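Local atomic coordinates of tyrosinase (Burkholderia thailandensis, PDB entry 5ZRD), a protein that is a copper-dependent tyrosinase that hydroxylates monophenols to catechol derivatives and probably oxidises these on to quinones. Residues P77-G80 and G81-H85; Y63-P66 and V67-L70; P248-T251 and V252-N255. All blocks are in the same frame, centred on the assembly; numbering follows the deposited sequence.

Interaction 1 (P77-G80 and G81-H85); sequences PYWG and GYCNH. With CU (copper (II) ion), chain J.
W79 meets G81 and C83 where the chain turns back toward the copper. The CA of G81 lies over one face of the indole, in a CH-pi contact 3.8 Å from the centroid of the five-membered ring of W79. The packing here is tight. W79 CD1 is 3.2 Å from G81 O and 3.3 Å from C83 O. The sulfur comes in obliquely. C83 SG is 4.3 Å from the centroid of the W79 five-membered ring, 63° off its normal, a sulfur-aromatic contact. With chi1 at -173°, CG of W79 lies opposite the backbone N and the indole reaches across to G81 and C83. Outside the segment, F61 meets the W79 ring edge-to-face.

The same sulfur is bonded covalently to H85 CE1 at 1.9 Å, which ties the imidazole to C83. H85 ND1 donates to Q355 OE1, and H85 NE2 binds copper at 2.1 Å.

The looser side is at Y82. This residue is partly exposed; its CB points away from residues 77-80, and its side chain touches W93. Separately, the N of G80 is hydrogen-bonded to a glycerol, probably from the crystallisation liquor.

H57 and H94 complete the histidine set on this copper. A Cys-His thioether beside such a histidine triad is known from the type 3 dicopper sites of fungal tyrosinases, plant catechol oxidases and molluscan hemocyanins.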
# COMPACT_ATOMS: atom_id res chain seq x y z
N PRO A 77 -2.22 -13.19 -8.43
CA PRO A 77 -1.24 -14.19 -8.05
C PRO A 77 0.11 -13.92 -8.71
O PRO A 77 0.14 -13.39 -9.79
CB PRO A 77 -1.82 -15.51 -8.58
CG PRO A 77 -2.73 -15.08 -9.71
CD PRO A 77 -3.28 -13.73 -9.28
N TYR A 78 1.20 -14.27 -8.04
CA TYR A 78 2.55 -14.14 -8.58
C TYR A 78 3.40 -15.27 -7.98
O TYR A 78 2.96 -15.92 -7.03
CB TYR A 78 3.14 -12.76 -8.29
CG TYR A 78 3.50 -12.51 -6.84
CD1 TYR A 78 2.54 -12.08 -5.94
CD2 TYR A 78 4.80 -12.67 -6.39
CE1 TYR A 78 2.87 -11.81 -4.62
CE2 TYR A 78 5.13 -12.42 -5.07
CZ TYR A 78 4.17 -11.99 -4.17
OH TYR A 78 4.50 -11.76 -2.86
N TRP A 79 4.60 -15.47 -8.54
CA TRP A 79 5.49 -16.55 -8.08
C TRP A 79 6.83 -15.98 -7.63
O TRP A 79 7.51 -15.29 -8.42
CB TRP A 79 5.71 -17.57 -9.19
CG TRP A 79 6.46 -18.80 -8.79
CD1 TRP A 79 7.56 -19.31 -9.42
CD2 TRP A 79 6.13 -19.71 -7.73
NE1 TRP A 79 7.95 -20.47 -8.80
CE2 TRP A 79 7.09 -20.74 -7.76
CE3 TRP A 79 5.14 -19.77 -6.75
CZ2 TRP A 79 7.06 -21.81 -6.86
CZ3 TRP A 79 5.11 -20.84 -5.87
CH2 TRP A 79 6.06 -21.84 -5.92
N GLY A 80 7.20 -16.32 -6.38
CA GLY A 80 8.43 -15.84 -5.75
C GLY A 80 9.60 -16.75 -6.06
O GLY A 80 10.70 -16.55 -5.55
N GLY A 81 9.35 -17.82 -6.80
CA GLY A 81 10.46 -18.64 -7.30
C GLY A 81 10.76 -18.24 -8.73
O GLY A 81 10.06 -17.38 -9.28
N TYR A 82 11.77 -18.87 -9.32
CA TYR A 82 12.19 -18.58 -10.68
C TYR A 82 11.52 -19.54 -11.69
O TYR A 82 11.51 -19.26 -12.92
CB TYR A 82 13.71 -18.67 -10.71
CG TYR A 82 14.43 -17.50 -10.09
CD1 TYR A 82 14.28 -16.23 -10.63
CD2 TYR A 82 15.21 -17.65 -8.95
CE1 TYR A 82 14.91 -15.13 -10.06
CE2 TYR A 82 15.88 -16.57 -8.40
CZ TYR A 82 15.74 -15.31 -8.97
OH TYR A 82 16.35 -14.21 -8.44
N CYS A 83 11.02 -20.71 -11.25
CA CYS A 83 10.61 -21.69 -12.22
C CYS A 83 9.40 -21.13 -12.97
O CYS A 83 8.58 -20.34 -12.40
CB CYS A 83 10.34 -23.06 -11.60
SG CYS A 83 8.85 -23.15 -10.57
N ASN A 84 9.34 -21.47 -14.27
CA ASN A 84 8.23 -21.15 -15.18
C ASN A 84 7.29 -22.36 -15.28
O ASN A 84 7.72 -23.46 -15.64
CB ASN A 84 8.74 -20.76 -16.56
CG ASN A 84 9.19 -19.32 -16.63
OD1 ASN A 84 8.35 -18.44 -16.64
ND2 ASN A 84 10.49 -19.08 -16.61
N HIS A 85 6.00 -22.11 -15.02
CA HIS A 85 4.91 -23.11 -15.07
C HIS A 85 3.65 -22.50 -15.69
O HIS A 85 3.40 -21.33 -15.56
CB HIS A 85 4.58 -23.60 -13.67
CG HIS A 85 5.79 -24.08 -12.96
ND1 HIS A 85 6.54 -23.26 -12.16
CD2 HIS A 85 6.46 -25.26 -13.02
CE1 HIS A 85 7.57 -23.94 -11.71
NE2 HIS A 85 7.55 -25.18 -12.22
CU CU J . 9.21 -26.42 -12.11

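Interaction 2 (Y63-P66 and V67-L70); sequences YRKP and VDAL
R64 and D68 are joined by a backbone hydrogen bond across one short helical turn, from D68 N to R64 O at 2.8 Å with an N-H...O angle of 162°. The next bond is longer. A69 N donates to K65 O at 3.3 Å and, weakly, to P66 O. L70 N donates to V67 O at 3.0 Å, an i to i+3 bond.

R64 takes the N-cap position of helix 65-68. P66 falls in the first turn, where a residue needs no N-H for the helix pattern, so a proline fits here without breaking it.

The side chains gather along the turn. R64 CB packs on V67 CG2 at 3.8 Å. Beyond CB the R64 chain runs extended, away from V67. Its guanidinium bonds to F361 O and forms a salt bridge with D74 of the second subunit. D68 CG is anti to its own carbonyl carbon (chi1 -62°), which brings the carboxylate back over the start of the turn. There D68 OD2 touches K65 CE at 3.6 Å. The two charged ends stay apart, with K65 NZ 4.8 Å from D68 OD2. D68 OD1 is hydrogen-bonded to Y78 OH, and the same hydroxyl bonds to R64 N. L70 CG rests against P66 O at 3.4 Å. P66 and L70 each also pack on the other's counterpart in the second subunit, while A69 meets A69 of the third subunit.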
# COMPACT_ATOMS: atom_id res chain seq x y z
N TYR A 63 9.38 -11.68 -2.47
CA TYR A 63 8.03 -11.26 -2.31
C TYR A 63 7.80 -9.91 -2.98
O TYR A 63 8.72 -9.16 -3.26
CB TYR A 63 7.68 -11.15 -0.82
CG TYR A 63 7.75 -12.48 -0.12
CD1 TYR A 63 6.70 -13.39 -0.22
CD2 TYR A 63 8.87 -12.84 0.61
CE1 TYR A 63 6.77 -14.63 0.40
CE2 TYR A 63 8.94 -14.07 1.25
CZ TYR A 63 7.90 -14.96 1.13
OH TYR A 63 7.99 -16.17 1.74
N ARG A 64 6.52 -9.66 -3.23
CA ARG A 64 6.00 -8.38 -3.66
C ARG A 64 5.03 -7.90 -2.57
O ARG A 64 3.77 -8.07 -2.64
CB ARG A 64 5.32 -8.51 -5.03
CG ARG A 64 6.24 -8.93 -6.17
CD ARG A 64 5.45 -9.32 -7.42
NE ARG A 64 6.25 -9.95 -8.44
CZ ARG A 64 6.52 -9.44 -9.64
NH1 ARG A 64 6.11 -8.21 -9.93
NH2 ARG A 64 7.21 -10.14 -10.53
N LYS A 65 5.66 -7.32 -1.54
CA LYS A 65 4.98 -6.89 -0.33
C LYS A 65 3.79 -5.98 -0.68
O LYS A 65 2.73 -6.11 -0.08
CB LYS A 65 5.96 -6.24 0.66
CG LYS A 65 6.61 -7.22 1.63
CD LYS A 65 5.60 -7.84 2.61
CE LYS A 65 5.61 -9.36 2.69
NZ LYS A 65 6.56 -9.84 3.73
N PRO A 66 3.97 -5.05 -1.66
CA PRO A 66 2.83 -4.19 -1.94
C PRO A 66 1.70 -4.97 -2.61
O PRO A 66 0.54 -4.70 -2.33
CB PRO A 66 3.37 -3.02 -2.77
CG PRO A 66 4.90 -3.14 -2.69
CD PRO A 66 5.21 -4.57 -2.28
N VAL A 67 2.01 -6.00 -3.39
CA VAL A 67 0.95 -6.87 -3.96
C VAL A 67 0.29 -7.69 -2.84
O VAL A 67 -0.94 -7.84 -2.83
CB VAL A 67 1.48 -7.80 -5.08
CG1 VAL A 67 0.44 -8.77 -5.55
CG2 VAL A 67 2.03 -7.04 -6.26
N ASP A 68 1.08 -8.29 -1.97
CA ASP A 68 0.49 -9.15 -0.90
C ASP A 68 -0.56 -8.42 -0.10
O ASP A 68 -1.53 -9.04 0.40
CB ASP A 68 1.54 -9.63 0.06
CG ASP A 68 2.59 -10.49 -0.60
OD1 ASP A 68 2.26 -11.30 -1.50
OD2 ASP A 68 3.76 -10.37 -0.17
N ALA A 69 -0.37 -7.10 0.01
CA ALA A 69 -1.20 -6.25 0.84
C ALA A 69 -2.43 -5.72 0.11
O ALA A 69 -3.29 -5.11 0.76
CB ALA A 69 -0.37 -5.10 1.34
N LEU A 70 -2.55 -5.93 -1.20
CA LEU A 70 -3.71 -5.41 -1.97
C LEU A 70 -5.04 -6.02 -1.47
O LEU A 70 -5.09 -7.17 -1.05
CB LEU A 70 -3.51 -5.72 -3.45
CG LEU A 70 -2.38 -4.98 -4.14
CD1 LEU A 70 -2.04 -5.65 -5.47
CD2 LEU A 70 -2.76 -3.51 -4.33

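Interaction 3 (P248-T251 and V252-N255); sequences PNYT and VFSN
N249 and V252 form the capping contact at the start of helix 250-254. N249 sits at the N-cap, and its OD1 accepts from V252 N at 3.0 Å. The donor lies 31° out of the carbonyl plane of the amide. CG of N249 is held between its backbone N and carbonyl carbon (chi1 62°), which swings the amide round to the first turn. The backbone O of N249 accepts from F253 N at 3.0 Å, in the carbonyl plane, and only weakly from V252 N. Side chain and main chain of N249 thus take up the N-H groups of V252 and F253.

A second set of hydrogen bonds runs through S254. Its OG donates to T251 O at 2.7 Å. It also accepts from N255 ND2 at 2.7 Å, along a fairly straight bond of 164° that lies close to the amide plane of N255. Both bonds fix the rotation of the serine hydroxyl. S254 N adds weak bonds to Y250 O and T251 O.

The aromatic contact involves Y250. S254 CB lies over one face of its ring, 4.0 Å from the Y250 centroid, as a CH-pi contact. Y250 CD1 approaches F253 CD2 obliquely.

Apolar packing comes from P248 and V252. P248 CD touches V252 CG2 at 3.8 Å, the two side chains crossing at about a right angle. V252 CG2 also lies 3.6 Å from N249 OD1.

The short helix is enclosed by others. V252 and P248 lie on W262 of helix 256-265, and N255 is the N-cap of that helix. Y250 bonds through OH to V88 O and packs on P91 and T92 at helix 90-108. F253 stacks on W330 and touches F327 of helix 315-334.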
# COMPACT_ATOMS: atom_id res chain seq x y z
N PRO A 248 0.85 -30.52 -31.84
CA PRO A 248 1.14 -30.01 -33.18
C PRO A 248 2.07 -28.80 -33.26
O PRO A 248 2.54 -28.48 -34.34
CB PRO A 248 -0.23 -29.57 -33.74
CG PRO A 248 -1.04 -29.22 -32.51
CD PRO A 248 -0.58 -30.25 -31.47
N ASN A 249 2.29 -28.05 -32.20
CA ASN A 249 3.21 -26.92 -32.28
C ASN A 249 3.81 -26.71 -30.88
O ASN A 249 3.30 -27.22 -29.90
CB ASN A 249 2.51 -25.67 -32.81
CG ASN A 249 1.37 -25.17 -31.94
OD1 ASN A 249 1.59 -24.74 -30.80
ND2 ASN A 249 0.15 -25.19 -32.46
N TYR A 250 4.87 -25.93 -30.79
CA TYR A 250 5.60 -25.72 -29.57
C TYR A 250 4.72 -24.99 -28.54
O TYR A 250 4.73 -25.31 -27.38
CB TYR A 250 6.90 -24.94 -29.79
CG TYR A 250 7.57 -24.65 -28.48
CD1 TYR A 250 8.19 -25.65 -27.76
CD2 TYR A 250 7.49 -23.40 -27.89
CE1 TYR A 250 8.74 -25.42 -26.50
CE2 TYR A 250 8.02 -23.15 -26.63
CZ TYR A 250 8.64 -24.17 -25.94
OH TYR A 250 9.18 -23.91 -24.71
N THR A 251 3.96 -24.01 -28.97
CA THR A 251 3.14 -23.28 -27.99
C THR A 251 2.28 -24.27 -27.17
O THR A 251 2.32 -24.20 -25.94
CB THR A 251 2.33 -22.16 -28.65
OG1 THR A 251 3.24 -21.28 -29.32
CG2 THR A 251 1.53 -21.37 -27.64
N VAL A 252 1.58 -25.21 -27.80
CA VAL A 252 0.64 -26.01 -27.05
C VAL A 252 1.33 -27.26 -26.51
O VAL A 252 0.81 -27.88 -25.57
CB VAL A 252 -0.60 -26.34 -27.88
CG1 VAL A 252 -1.27 -25.07 -28.33
CG2 VAL A 252 -0.32 -27.27 -29.05
N PHE A 253 2.50 -27.59 -27.08
CA PHE A 253 3.32 -28.61 -26.50
C PHE A 253 3.84 -28.15 -25.13
O PHE A 253 4.00 -28.97 -24.22
CB PHE A 253 4.51 -28.97 -27.39
CG PHE A 253 5.49 -29.95 -26.78
CD1 PHE A 253 5.16 -31.29 -26.68
CD2 PHE A 253 6.68 -29.52 -26.24
CE1 PHE A 253 6.05 -32.19 -26.12
CE2 PHE A 253 7.57 -30.41 -25.65
CZ PHE A 253 7.26 -31.75 -25.59
N SER A 254 4.11 -26.85 -25.01
CA SER A 254 4.93 -26.35 -23.94
C SER A 254 4.19 -26.35 -22.60
O SER A 254 4.87 -26.46 -21.60
CB SER A 254 5.44 -24.98 -24.25
OG SER A 254 4.39 -24.03 -24.18
N ASN A 255 2.88 -26.20 -22.52
CA ASN A 255 2.30 -25.80 -21.22
C ASN A 255 0.78 -26.00 -21.17
O ASN A 255 0.12 -26.02 -22.20
CB ASN A 255 2.66 -24.35 -20.88
CG ASN A 255 1.86 -23.30 -21.62
OD1 ASN A 255 0.82 -22.86 -21.12
ND2 ASN A 255 2.36 -22.84 -22.77

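Overall arrangement
Interactions 1 and 3 are buried, whereas interaction 2 is partly buried and lies at subunit contacts. All three fall within the common central domain of tyrosinase. Interactions 1 and 2 touch through the Y78 hydroxyl, which joins the loop leading to copper with helix 65-68. Interaction 3 stays apart from both, its nearest atoms about 6 Å from interaction 1 and about 18 Å from interaction 2. Interaction 1 has a thioether and a metal bond but no hydrogen bond between its segments. Interactions 2 and 3 are both short helical turns. In interaction 3 an asparagine caps the turn and a serine hydroxyl bonds back to it; the bonds between segments of interaction 2 are all backbone.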